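Local coordinates for putative uncharacterized protein (Bacteroides thetaiotaomicron, PDB 2RBK) that probably acts as a magnesium-dependent phosphatase of the haloacid dehalogenase superfamily, its active site here holding a vanadate that mimics a transferring phosphoryl group, at residues A[206-211]-A[220-225]; A[214-219]-A[233-238]; A[64-69]-A[190-195]; A[69-74]-A[184-189]; A[23-28]-A[249-254]. One frame throughout, in Å; residues are numbered along the deposited sequence.

Interaction 1 of 5, residues A[206-211]-A[220-225]; sequences TMSFGD and RHAAIG. With MG (magnesium ion), chain B.
M207 pairs with I224 and S208 with G225 in parallel register, their CA atoms 4.7 and 4.8 Å apart, where strands 206-210 and 224-227 run side by side. Together with helix 216-221 they form a beta-alpha-beta crossover of the Rossmann-like haloacid dehalogenase core. Both backbone polar atoms of I224 are bonded to the first strand: its N donates to T206 O at 3.2 Å, and its O accepts from S208 N at 2.9 Å, a fairly straight bond (158° at the hydrogen).

T206 adds a side-chain clasp. Its first torsion (chi1 62°) sets OG1 between the backbone N and the carbonyl carbon, where it takes A223 N at 3.0 Å just as the chain leaves the helix; the hydroxyl has a second partner in L203 O. S208 OG rests against the A222 methyl while bonding to M218 O within the crossover helix. On the sheet face opposite S208, M207 runs out with CG anti to the backbone N (chi1 -177°), then bends about its last torsion so that CE lies 3.7 Å from I224 CD1; F258 of helix 250-258 touches both side chains.

Beyond the pairing, the first strand leads into the metal site. D211 OD1 binds the magnesium at 2.1 Å, alongside D8 OD1 and the backbone O of D10, and D211 OD2 receives a hydrogen bond from one of the metal's waters at 2.8 Å.

Interaction 2 of 5, residues A[214-219]-A[233-238]; sequences NDISML and EDVKAA. With VN4 (oxido(dioxo)vanadium), chain C.
Oxygen O3 of the bound vanadate is gripped by two side chains, N214 and K188: N214 ND2 donates to it at 2.9 Å in a nearly straight bond (164° at the hydrogen), and K188 NZ reaches it too. A water is bound to the vanadium next to O3. The amide's other N-H goes to N69 OD1, so both hydrogens of ND2 are used and the plane of the amide is fixed. Next in the chain, D215 pairs through OD1 with K188 and through OD2 accepts from the backbone N of D211 and G212, which ties the start of helix 216-221 to the loop carrying a magnesium ligand.

The far flank of this helix packs on helix 233-238 mainly through hydrocarbon. I216 spreads its branches over the neighbour. Its chi1 of -75° puts CG1 beside the backbone N and leaves CG2 anti to it, where CG2 meets A238 CB at 3.8 Å. The I216 and D234 side chains cross at about a right angle, with I216 CD1 3.5 Å from D234 OD2. L219 works one turn on: its CD1 lies 3.7 Å from V235 CG1, and its CB faces A238 CB at 4.2 Å. An alanine at I216 keeps neither CG2 nor CD1, and would probably leave a gap against A238 and V235.

N214, just ahead of helix 216-221, thus serves the ligand while the helix gives an apolar side to its neighbour; D211 and D215 belong to the acidic metal-binding loop of a haloacid dehalogenase active site.

Interaction 3 of 5, residues A[64-69]-A[190-195]; sequences GYITMN and KGIDEI
I66 of strand 64-67 packs on G191 and I195 of helix 188-199, an apolar strand-on-helix contact in the core of the haloacid dehalogenase fold, where the helix lies against one face of the central sheet. The axes of strand 64-67 and of the helix segment 190-195 run nearly antiparallel, 153° between their directions, and pass 8.7 Å apart.

Glycine lets them come so near. A side-chain carbon on G191 would sit only 2.4 Å from I66 CG2, a clash. Instead I66 presses on bare backbone: CG1 lies anti to its own carbonyl carbon (chi1 -65°), and the chain ends with CD1 just 3.3 Å from G191 C. The same branch meets the next turn of the helix, where I66 CG1 and I195 CG1 are 3.7 Å apart; F6 of strand 4-7 touches I66, I192 and I195. Cutting I66 back to an alanine is likely to open a gap above G191 and deprive I195 CG1 of its mate.

The charged ends of K190 and E194 lead away from the strand. There K190 NZ and E194 OE2 form a salt bridge of 2.7 Å, the lysine approaching the anti side of that oxygen about 26° out of the carboxylate plane. K190 also makes a cation-pi contact with Y81, and E194 OE1 a second salt bridge with R197. Between strand and helix themselves no directional bond sets the fit, so their alignment probably rests largely on shape: an isoleucine branch lodged against a glycine.

Interaction 4 of 5, residues A[69-74]-A[184-189]; sequences NGAYCF and KGDTKQ. With VN4 (oxido(dioxo)vanadium), chain C.
G70 and T187 mark the tight part of the contact. G70 CA and K188 CA are 4.8 Å apart, and G70 CA lies 3.7 Å from T187 O. A side-chain carbon on G70 would fall 2.3 Å from that oxygen, and the positive phi of this residue (98°) would also jam it against its own preceding carbonyl.

Beside this the fit is looser. A71 CB stays 4.3 Å from D186 CB, and the D186 carboxylate turns to S83 and Y81. A71 and Y72 both face T67, a classic beta bulge where the chain enters strand 72-75. On the other side a water fills in, donating to N69 OD1 at 3.0 Å and accepting from K188 N; that OD1 also accepts from N214, while ND2 bonds Q149 and D180. T187, partly exposed, sits at the N-cap of helix 188-199, where its OG1 takes Q189 N in a weak bond and also pairs with S217.

K188 runs out extended from the first turn (chi2 176°), obliquely past N69, whose OD1 touches CE at 3.8 Å. That straight chain delivers NZ to vanadate O3 at 3.1 Å. The ammonium also forms a salt bridge with D215 and a hydrogen bond with A42 O.

Interaction 5 of 5, residues A[23-28]-A[249-254]; sequences SSTIEA and DGISKA
S24 and D249 link the N-terminal ends of helices 23-34 and 250-258, which lie side by side in the haloacid dehalogenase fold. The axes of their contacting ends pass 8.1 Å apart at an angle of 38°.

S24 carries the polar link. With chi1 at 66° its OG stands over its own main chain, flanked by N and C, and reaches the other helix. The hydroxyl donates to D249 OD1 at 2.7 Å, and OD1 accepts on its lone pair anti to the other carboxylate oxygen. D249 occupies the N-cap position, yet its carboxylate makes no capping bond to its own helix and turns to the neighbouring one instead.

Further along, small side chains keep the helices close. T25 holds OG1 beside its backbone N, anti to the carbonyl carbon, so that it lies over I251 CB at 3.7 Å. The I251 chain itself folds back and carries its end away toward M228 and F209. A28 sets its methyl on S252 CA at 3.9 Å.

Two waters complete the seam. S252 swings OG anti to its backbone N (chi1 174°), which brings it within 2.6 Å of a water that donates to S24 O. The other sits among three groups: it donates to S24 OG and to T25 OG1, and accepts the first-turn N-H of S252, its oxygen 2.9 Å from S252 N.

In the fold
Interactions 1, 3 and 4 reach the central mixed sheet. Interactions 3 and 4, with centres about 5 Å apart, share N69 and helix 188-199, and 4 is nested along the chain inside 3. Next come interactions 1 and 2, whose segments alternate; they share helix 216-221 and their centres lie about 9 Å apart. Interaction 5, between helices near the two chain ends, encloses all the others; F209 links it to interaction 1 by packing on I251, while its centre is about 26 Å from that of interaction 4. Interactions 2 and 4 meet at the vanadate and interaction 1 supplies a magnesium ligand, so distant parts of the chain converge on one active site.

Interaction 1 of 5, residues A[206-211]-A[220-225]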
# COMPACT_ATOMS: atom_id res chain seq x y z
N THR A 206 7.56 3.42 -16.71
CA THR A 206 7.34 3.22 -15.29
C THR A 206 8.18 2.07 -14.73
O THR A 206 8.47 1.09 -15.42
CB THR A 206 5.87 2.94 -14.99
OG1 THR A 206 5.42 1.74 -15.64
CG2 THR A 206 5.00 4.11 -15.43
N MET A 207 8.49 2.16 -13.44
CA MET A 207 9.16 1.11 -12.70
C MET A 207 8.51 1.04 -11.32
O MET A 207 8.32 2.08 -10.67
CB MET A 207 10.64 1.42 -12.56
CG MET A 207 11.47 0.33 -11.86
SD MET A 207 13.23 0.70 -11.81
CE MET A 207 13.66 0.39 -13.52
N SER A 208 8.21 -0.16 -10.86
CA SER A 208 7.60 -0.36 -9.54
C SER A 208 8.49 -1.28 -8.70
O SER A 208 9.28 -2.08 -9.22
CB SER A 208 6.20 -0.93 -9.69
OG SER A 208 6.26 -2.20 -10.30
N PHE A 209 8.34 -1.15 -7.37
CA PHE A 209 9.12 -1.84 -6.38
C PHE A 209 8.19 -2.35 -5.29
O PHE A 209 7.44 -1.55 -4.73
CB PHE A 209 10.16 -0.92 -5.74
CG PHE A 209 11.14 -0.27 -6.69
CD1 PHE A 209 10.77 0.81 -7.46
CD2 PHE A 209 12.45 -0.72 -6.78
CE1 PHE A 209 11.67 1.43 -8.29
CE2 PHE A 209 13.35 -0.10 -7.64
CZ PHE A 209 12.97 0.99 -8.39
N GLY A 210 8.29 -3.64 -4.95
CA GLY A 210 7.41 -4.17 -3.91
C GLY A 210 7.91 -5.45 -3.34
O GLY A 210 8.83 -6.11 -3.85
N ASP A 211 7.27 -5.84 -2.23
CA ASP A 211 7.60 -7.03 -1.50
C ASP A 211 6.41 -7.92 -1.22
O ASP A 211 6.67 -8.99 -0.64
CB ASP A 211 8.24 -6.74 -0.11
CG ASP A 211 7.22 -6.22 0.87
OD1 ASP A 211 6.43 -5.34 0.45
OD2 ASP A 211 7.17 -6.73 2.03
N ARG A 220 3.46 -6.41 -12.26
CA ARG A 220 3.14 -6.87 -13.60
C ARG A 220 2.85 -5.69 -14.53
O ARG A 220 3.17 -5.74 -15.71
CB ARG A 220 1.99 -7.87 -13.54
CG ARG A 220 2.37 -9.20 -12.93
CD ARG A 220 1.35 -10.31 -13.17
NE ARG A 220 1.76 -11.56 -12.52
CZ ARG A 220 2.67 -12.44 -12.86
NH1 ARG A 220 3.35 -12.21 -14.00
NH2 ARG A 220 2.92 -13.53 -12.14
N HIS A 221 2.19 -4.64 -14.03
CA HIS A 221 1.69 -3.56 -14.86
C HIS A 221 2.74 -2.56 -15.24
O HIS A 221 2.74 -2.05 -16.39
CB HIS A 221 0.54 -2.88 -14.13
CG HIS A 221 -0.20 -1.84 -14.93
ND1 HIS A 221 -0.84 -2.16 -16.10
CD2 HIS A 221 -0.43 -0.51 -14.62
CE1 HIS A 221 -1.43 -1.02 -16.51
NE2 HIS A 221 -1.21 -0.06 -15.66
N ALA A 222 3.62 -2.18 -14.32
CA ALA A 222 4.70 -1.28 -14.64
C ALA A 222 5.58 -1.88 -15.73
O ALA A 222 5.65 -3.10 -15.91
CB ALA A 222 5.53 -0.97 -13.41
N ALA A 223 6.30 -1.02 -16.49
CA ALA A 223 7.18 -1.54 -17.51
C ALA A 223 8.22 -2.49 -16.92
O ALA A 223 8.56 -3.53 -17.53
CB ALA A 223 7.80 -0.43 -18.34
N ILE A 224 8.77 -2.12 -15.78
CA ILE A 224 9.77 -2.89 -15.06
C ILE A 224 9.28 -3.03 -13.64
O ILE A 224 9.08 -1.99 -12.97
CB ILE A 224 11.15 -2.28 -15.13
CG1 ILE A 224 11.65 -2.14 -16.58
CG2 ILE A 224 12.12 -3.09 -14.26
CD1 ILE A 224 12.87 -1.28 -16.75
N GLY A 225 9.11 -4.24 -13.16
CA GLY A 225 8.75 -4.51 -11.77
C GLY A 225 9.93 -5.13 -11.01
O GLY A 225 10.54 -6.08 -11.54
MG MG B . 5.03 -4.16 1.40
O HOH W 1 4.74 -5.68 2.78
O HOH W 2 3.63 -4.86 0.01

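Interaction 2 of 5, residues A[214-219]-A[233-238]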
# COMPACT_ATOMS: atom_id res chain seq x y z
N ASN A 214 -0.00 -7.54 -2.40
CA ASN A 214 -0.74 -6.40 -2.90
C ASN A 214 0.08 -5.52 -3.87
O ASN A 214 -0.43 -4.53 -4.35
CB ASN A 214 -1.31 -5.53 -1.78
CG ASN A 214 -0.29 -4.73 -0.97
OD1 ASN A 214 0.85 -5.23 -0.86
ND2 ASN A 214 -0.66 -3.61 -0.36
N ASP A 215 1.34 -5.95 -4.15
CA ASP A 215 2.17 -5.32 -5.13
C ASP A 215 2.16 -6.07 -6.46
O ASP A 215 2.70 -5.55 -7.43
CB ASP A 215 3.62 -5.24 -4.63
CG ASP A 215 3.75 -4.45 -3.35
OD1 ASP A 215 3.09 -3.35 -3.33
OD2 ASP A 215 4.49 -4.87 -2.45
N ILE A 216 1.62 -7.28 -6.50
CA ILE A 216 1.74 -8.08 -7.71
C ILE A 216 1.15 -7.37 -8.92
O ILE A 216 1.76 -7.38 -9.99
CB ILE A 216 1.12 -9.49 -7.46
CG1 ILE A 216 2.07 -10.29 -6.59
CG2 ILE A 216 0.77 -10.19 -8.75
CD1 ILE A 216 1.49 -11.63 -6.09
N SER A 217 -0.03 -6.74 -8.77
CA SER A 217 -0.61 -6.11 -9.96
C SER A 217 0.28 -4.98 -10.44
O SER A 217 0.44 -4.82 -11.68
CB SER A 217 -2.03 -5.68 -9.77
OG SER A 217 -2.16 -4.67 -8.81
N MET A 218 0.88 -4.19 -9.58
CA MET A 218 1.77 -3.12 -10.07
C MET A 218 3.12 -3.63 -10.55
O MET A 218 3.73 -2.96 -11.41
CB MET A 218 1.95 -1.96 -9.08
CG MET A 218 2.80 -2.21 -7.86
SD MET A 218 3.19 -0.63 -7.08
CE MET A 218 4.27 -1.19 -5.76
N LEU A 219 3.61 -4.75 -10.03
CA LEU A 219 4.84 -5.38 -10.52
C LEU A 219 4.64 -5.85 -11.98
O LEU A 219 5.54 -5.74 -12.79
CB LEU A 219 5.27 -6.51 -9.63
CG LEU A 219 5.81 -6.07 -8.27
CD1 LEU A 219 5.97 -7.21 -7.28
CD2 LEU A 219 7.13 -5.35 -8.39
N GLU A 233 7.73 -16.22 -3.19
CA GLU A 233 8.00 -16.63 -4.57
C GLU A 233 6.97 -16.08 -5.54
O GLU A 233 7.39 -15.73 -6.68
CB GLU A 233 8.09 -18.17 -4.61
CG GLU A 233 8.72 -18.67 -5.87
CD GLU A 233 8.97 -20.15 -5.83
OE1 GLU A 233 9.93 -20.57 -6.55
OE2 GLU A 233 8.31 -20.95 -5.14
N ASP A 234 5.71 -15.97 -5.20
CA ASP A 234 4.72 -15.47 -6.16
C ASP A 234 4.96 -13.99 -6.46
O ASP A 234 4.69 -13.53 -7.56
CB ASP A 234 3.29 -15.73 -5.74
CG ASP A 234 2.83 -15.05 -4.48
OD1 ASP A 234 3.59 -14.80 -3.55
OD2 ASP A 234 1.60 -14.75 -4.44
N VAL A 235 5.42 -13.23 -5.49
CA VAL A 235 5.74 -11.81 -5.69
C VAL A 235 6.96 -11.72 -6.61
O VAL A 235 6.99 -10.95 -7.58
CB VAL A 235 5.98 -11.12 -4.36
CG1 VAL A 235 6.43 -9.67 -4.60
CG2 VAL A 235 4.76 -11.18 -3.49
N LYS A 236 8.00 -12.53 -6.34
CA LYS A 236 9.19 -12.54 -7.20
C LYS A 236 8.82 -12.92 -8.62
O LYS A 236 9.35 -12.36 -9.57
CB LYS A 236 10.22 -13.50 -6.64
CG LYS A 236 10.82 -13.02 -5.33
CD LYS A 236 11.91 -13.93 -4.81
CE LYS A 236 12.59 -13.45 -3.61
NZ LYS A 236 13.68 -14.37 -3.13
N ALA A 237 7.91 -13.87 -8.81
CA ALA A 237 7.53 -14.31 -10.10
C ALA A 237 6.79 -13.25 -10.89
O ALA A 237 6.86 -13.27 -12.13
CB ALA A 237 6.70 -15.59 -10.03
N ALA A 238 6.08 -12.36 -10.23
CA ALA A 238 5.38 -11.25 -10.87
C ALA A 238 6.33 -10.13 -11.32
O ALA A 238 5.96 -9.28 -12.15
CB ALA A 238 4.36 -10.65 -9.92
V VN4 C . 2.80 -1.41 1.57
O1 VN4 C . 3.35 0.10 1.99
O2 VN4 C . 3.62 -2.86 2.14
O3 VN4 C . 1.07 -1.79 1.07
O HOH W 3 1.75 -1.12 3.39

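Interaction 3 of 5, residues A[64-69]-A[190-195]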
# COMPACT_ATOMS: atom_id res chain seq x y z
N GLY A 64 4.24 12.37 -5.32
CA GLY A 64 2.81 12.04 -5.24
C GLY A 64 2.63 10.73 -4.53
O GLY A 64 3.58 9.98 -4.29
N TYR A 65 1.35 10.46 -4.21
CA TYR A 65 0.96 9.35 -3.41
C TYR A 65 -0.21 8.57 -4.00
O TYR A 65 -1.25 9.15 -4.33
CB TYR A 65 0.52 9.80 -1.99
CG TYR A 65 1.63 10.37 -1.14
CD1 TYR A 65 2.07 11.67 -1.32
CD2 TYR A 65 2.23 9.61 -0.14
CE1 TYR A 65 3.08 12.20 -0.55
CE2 TYR A 65 3.25 10.12 0.63
CZ TYR A 65 3.66 11.43 0.43
OH TYR A 65 4.68 11.93 1.20
N ILE A 66 -0.03 7.26 -4.01
CA ILE A 66 -1.06 6.28 -4.20
C ILE A 66 -1.26 5.64 -2.84
O ILE A 66 -0.33 5.00 -2.33
CB ILE A 66 -0.63 5.22 -5.27
CG1 ILE A 66 -0.48 5.86 -6.64
CG2 ILE A 66 -1.57 4.02 -5.24
CD1 ILE A 66 0.46 5.05 -7.51
N THR A 67 -2.42 5.85 -2.22
CA THR A 67 -2.71 5.31 -0.89
C THR A 67 -3.93 4.43 -0.97
O THR A 67 -4.65 4.40 -1.96
CB THR A 67 -2.89 6.45 0.15
OG1 THR A 67 -4.16 7.10 -0.04
CG2 THR A 67 -1.75 7.43 0.12
N MET A 68 -4.14 3.67 0.12
CA MET A 68 -5.28 2.76 0.17
C MET A 68 -5.35 1.90 -1.12
O MET A 68 -6.42 1.69 -1.71
CB MET A 68 -6.60 3.48 0.44
CG MET A 68 -6.58 4.14 1.78
SD MET A 68 -8.18 4.64 2.39
CE MET A 68 -8.06 6.44 2.35
N ASN A 69 -4.20 1.39 -1.53
CA ASN A 69 -4.15 0.43 -2.64
C ASN A 69 -4.72 0.99 -3.92
O ASN A 69 -5.23 0.26 -4.75
CB ASN A 69 -4.88 -0.90 -2.30
CG ASN A 69 -4.14 -1.66 -1.25
OD1 ASN A 69 -3.09 -2.24 -1.55
ND2 ASN A 69 -4.60 -1.62 -0.01
N LYS A 190 -4.14 0.61 -10.68
CA LYS A 190 -5.00 1.78 -10.93
C LYS A 190 -4.30 3.03 -10.51
O LYS A 190 -4.36 4.07 -11.18
CB LYS A 190 -6.33 1.62 -10.16
CG LYS A 190 -7.25 2.84 -10.12
CD LYS A 190 -7.72 3.27 -11.45
CE LYS A 190 -8.95 4.20 -11.31
NZ LYS A 190 -9.40 4.75 -12.63
N GLY A 191 -3.63 2.99 -9.34
CA GLY A 191 -2.90 4.15 -8.88
C GLY A 191 -1.82 4.59 -9.87
O GLY A 191 -1.69 5.78 -10.14
N ILE A 192 -1.07 3.63 -10.42
CA ILE A 192 -0.09 3.99 -11.42
C ILE A 192 -0.73 4.70 -12.57
O ILE A 192 -0.28 5.73 -13.04
CB ILE A 192 0.71 2.74 -11.91
CG1 ILE A 192 1.66 2.29 -10.79
CG2 ILE A 192 1.43 3.05 -13.20
CD1 ILE A 192 2.52 1.08 -11.13
N ASP A 193 -1.85 4.14 -13.06
CA ASP A 193 -2.52 4.73 -14.22
C ASP A 193 -2.93 6.17 -13.93
O ASP A 193 -2.81 7.03 -14.79
CB ASP A 193 -3.74 3.90 -14.58
CG ASP A 193 -3.42 2.57 -15.20
OD1 ASP A 193 -2.24 2.40 -15.65
OD2 ASP A 193 -4.36 1.74 -15.23
N GLU A 194 -3.45 6.43 -12.73
CA GLU A 194 -3.90 7.79 -12.38
C GLU A 194 -2.73 8.75 -12.28
O GLU A 194 -2.79 9.86 -12.78
CB GLU A 194 -4.73 7.73 -11.10
CG GLU A 194 -6.05 6.97 -11.30
CD GLU A 194 -6.98 7.64 -12.27
OE1 GLU A 194 -6.94 8.89 -12.37
OE2 GLU A 194 -7.76 6.92 -12.94
N ILE A 195 -1.65 8.32 -11.63
CA ILE A 195 -0.50 9.19 -11.50
C ILE A 195 0.10 9.52 -12.88
O ILE A 195 0.39 10.67 -13.17
CB ILE A 195 0.57 8.56 -10.61
CG1 ILE A 195 0.11 8.53 -9.11
CG2 ILE A 195 1.95 9.18 -10.77
CD1 ILE A 195 0.16 9.87 -8.41

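Interaction 4 of 5, residues A[69-74]-A[184-189]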
# COMPACT_ATOMS: atom_id res chain seq x y z
N ASN A 69 -4.20 1.39 -1.53
CA ASN A 69 -4.15 0.43 -2.64
C ASN A 69 -4.72 0.99 -3.92
O ASN A 69 -5.23 0.26 -4.75
CB ASN A 69 -4.88 -0.90 -2.30
CG ASN A 69 -4.14 -1.66 -1.25
OD1 ASN A 69 -3.09 -2.24 -1.55
ND2 ASN A 69 -4.60 -1.62 -0.01
N GLY A 70 -4.58 2.31 -4.14
CA GLY A 70 -5.11 2.96 -5.33
C GLY A 70 -6.42 3.63 -5.17
O GLY A 70 -6.84 4.39 -6.08
N ALA A 71 -7.11 3.43 -4.05
CA ALA A 71 -8.42 4.03 -3.82
C ALA A 71 -8.36 5.50 -3.42
O ALA A 71 -9.39 6.18 -3.35
CB ALA A 71 -9.21 3.26 -2.77
N TYR A 72 -7.16 6.06 -3.18
CA TYR A 72 -7.06 7.46 -2.82
C TYR A 72 -5.69 7.98 -3.28
O TYR A 72 -4.67 7.62 -2.68
CB TYR A 72 -7.30 7.69 -1.34
CG TYR A 72 -7.50 9.11 -0.96
CD1 TYR A 72 -8.77 9.65 -1.05
CD2 TYR A 72 -6.46 9.87 -0.49
CE1 TYR A 72 -9.00 10.96 -0.71
CE2 TYR A 72 -6.70 11.18 -0.15
CZ TYR A 72 -7.96 11.74 -0.25
OH TYR A 72 -8.18 13.04 0.16
N CYS A 73 -5.66 8.77 -4.35
CA CYS A 73 -4.43 9.20 -4.97
C CYS A 73 -4.35 10.71 -5.01
O CYS A 73 -5.36 11.36 -5.35
CB CYS A 73 -4.34 8.65 -6.38
SG CYS A 73 -4.39 6.84 -6.52
N PHE A 74 -3.17 11.27 -4.71
CA PHE A 74 -3.04 12.72 -4.68
C PHE A 74 -1.61 13.14 -5.04
O PHE A 74 -0.66 12.38 -4.88
CB PHE A 74 -3.47 13.31 -3.34
CG PHE A 74 -2.80 12.71 -2.13
CD1 PHE A 74 -1.64 13.29 -1.58
CD2 PHE A 74 -3.30 11.56 -1.51
CE1 PHE A 74 -1.04 12.72 -0.46
CE2 PHE A 74 -2.72 11.03 -0.39
CZ PHE A 74 -1.57 11.62 0.15
N LYS A 184 -14.11 -2.03 -6.66
CA LYS A 184 -13.80 -2.68 -7.92
C LYS A 184 -12.73 -1.96 -8.69
O LYS A 184 -12.84 -0.80 -9.01
CB LYS A 184 -15.08 -2.74 -8.78
CG LYS A 184 -15.01 -3.26 -10.18
CD LYS A 184 -15.01 -4.79 -10.06
CE LYS A 184 -15.19 -5.42 -11.42
NZ LYS A 184 -14.76 -6.85 -11.25
N GLY A 185 -11.66 -2.72 -9.04
CA GLY A 185 -10.60 -2.19 -9.85
C GLY A 185 -9.55 -1.40 -9.10
O GLY A 185 -8.51 -1.09 -9.70
N ASP A 186 -9.74 -1.08 -7.82
CA ASP A 186 -8.80 -0.26 -7.08
C ASP A 186 -7.70 -1.09 -6.48
O ASP A 186 -7.83 -1.66 -5.40
CB ASP A 186 -9.55 0.55 -6.04
CG ASP A 186 -10.49 1.53 -6.75
OD1 ASP A 186 -10.15 2.01 -7.85
OD2 ASP A 186 -11.59 1.72 -6.21
N THR A 187 -6.60 -1.19 -7.22
CA THR A 187 -5.35 -1.78 -6.81
C THR A 187 -4.23 -0.81 -7.12
O THR A 187 -4.47 0.23 -7.77
CB THR A 187 -5.01 -3.14 -7.49
OG1 THR A 187 -4.63 -2.89 -8.81
CG2 THR A 187 -6.22 -4.07 -7.48
N LYS A 188 -3.02 -1.12 -6.71
CA LYS A 188 -1.94 -0.17 -7.02
C LYS A 188 -1.75 0.07 -8.51
O LYS A 188 -1.23 1.12 -8.89
CB LYS A 188 -0.66 -0.62 -6.33
CG LYS A 188 -0.70 -0.56 -4.83
CD LYS A 188 0.53 -1.09 -4.19
CE LYS A 188 0.38 -1.19 -2.67
NZ LYS A 188 1.67 -1.49 -1.97
N GLN A 189 -2.11 -0.89 -9.34
CA GLN A 189 -2.07 -0.69 -10.80
C GLN A 189 -2.91 0.49 -11.23
O GLN A 189 -2.52 1.29 -12.11
CB GLN A 189 -2.53 -1.96 -11.55
CG GLN A 189 -3.12 -1.89 -12.91
CD GLN A 189 -3.36 -3.22 -13.55
OE1 GLN A 189 -3.12 -4.26 -12.93
NE2 GLN A 189 -3.76 -3.24 -14.84
V VN4 C . 2.80 -1.41 1.57
O1 VN4 C . 3.35 0.10 1.99
O2 VN4 C . 3.62 -2.86 2.14
O3 VN4 C . 1.07 -1.79 1.07
O HOH W 4 -2.93 -3.15 -4.37
O HOH W 3 1.75 -1.12 3.39

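Interaction 5 of 5, residues A[23-28]-A[249-254]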
# COMPACT_ATOMS: atom_id res chain seq x y z
N SER A 23 19.83 3.57 4.80
CA SER A 23 20.55 4.76 4.38
C SER A 23 20.79 4.81 2.89
O SER A 23 20.71 5.87 2.28
CB SER A 23 21.83 4.83 5.19
OG SER A 23 22.74 3.81 4.93
N SER A 24 21.09 3.68 2.29
CA SER A 24 21.36 3.67 0.86
C SER A 24 20.10 3.93 0.03
O SER A 24 20.22 4.39 -1.12
CB SER A 24 22.06 2.42 0.39
OG SER A 24 21.20 1.31 0.55
N THR A 25 18.95 3.67 0.59
CA THR A 25 17.69 4.00 -0.08
C THR A 25 17.51 5.50 -0.15
O THR A 25 17.13 6.06 -1.18
CB THR A 25 16.48 3.30 0.59
OG1 THR A 25 16.72 1.92 0.41
CG2 THR A 25 15.18 3.74 0.00
N ILE A 26 17.75 6.19 0.97
CA ILE A 26 17.65 7.64 0.95
C ILE A 26 18.63 8.23 -0.06
O ILE A 26 18.26 9.12 -0.85
CB ILE A 26 17.81 8.21 2.36
CG1 ILE A 26 16.76 7.72 3.34
CG2 ILE A 26 17.77 9.75 2.24
CD1 ILE A 26 17.12 7.84 4.82
N GLU A 27 19.86 7.74 -0.07
CA GLU A 27 20.86 8.24 -1.05
C GLU A 27 20.42 7.97 -2.48
O GLU A 27 20.57 8.83 -3.36
CB GLU A 27 22.21 7.52 -0.75
CG GLU A 27 22.80 8.06 0.54
CD GLU A 27 23.91 7.23 1.09
OE1 GLU A 27 24.29 6.18 0.54
OE2 GLU A 27 24.45 7.64 2.13
N ALA A 28 19.87 6.79 -2.76
CA ALA A 28 19.42 6.46 -4.10
C ALA A 28 18.30 7.37 -4.55
O ALA A 28 18.27 7.80 -5.71
CB ALA A 28 19.00 4.97 -4.14
N ASP A 249 20.75 -3.32 0.85
CA ASP A 249 20.82 -2.27 -0.19
C ASP A 249 19.96 -2.66 -1.41
O ASP A 249 20.27 -2.24 -2.52
CB ASP A 249 22.25 -1.99 -0.61
CG ASP A 249 23.15 -1.67 0.56
OD1 ASP A 249 22.98 -0.59 1.12
OD2 ASP A 249 23.97 -2.50 1.02
N GLY A 250 18.85 -3.37 -1.23
CA GLY A 250 18.07 -3.82 -2.38
C GLY A 250 17.61 -2.70 -3.29
O GLY A 250 17.69 -2.83 -4.52
N ILE A 251 17.07 -1.62 -2.73
CA ILE A 251 16.57 -0.55 -3.63
C ILE A 251 17.69 0.07 -4.41
O ILE A 251 17.62 0.24 -5.63
CB ILE A 251 15.76 0.49 -2.81
CG1 ILE A 251 14.49 -0.09 -2.22
CG2 ILE A 251 15.50 1.71 -3.68
CD1 ILE A 251 13.49 -0.56 -3.22
N SER A 252 18.77 0.48 -3.70
CA SER A 252 19.89 1.13 -4.37
C SER A 252 20.50 0.24 -5.45
O SER A 252 20.78 0.67 -6.57
CB SER A 252 20.93 1.53 -3.32
OG SER A 252 22.09 2.05 -3.94
N LYS A 253 20.69 -1.04 -5.12
CA LYS A 253 21.26 -1.98 -6.09
C LYS A 253 20.39 -2.09 -7.31
O LYS A 253 20.93 -2.15 -8.45
CB LYS A 253 21.47 -3.35 -5.45
CG LYS A 253 22.66 -3.39 -4.51
CD LYS A 253 22.63 -4.71 -3.73
CE LYS A 253 23.89 -4.89 -2.87
NZ LYS A 253 23.72 -6.07 -1.97
N ALA A 254 19.08 -2.15 -7.15
CA ALA A 254 18.20 -2.24 -8.31
C ALA A 254 18.30 -0.99 -9.19
O ALA A 254 18.35 -1.06 -10.41
CB ALA A 254 16.77 -2.51 -7.89
O HOH W 5 18.93 0.53 -0.77
O HOH W 6 22.48 4.49 -3.07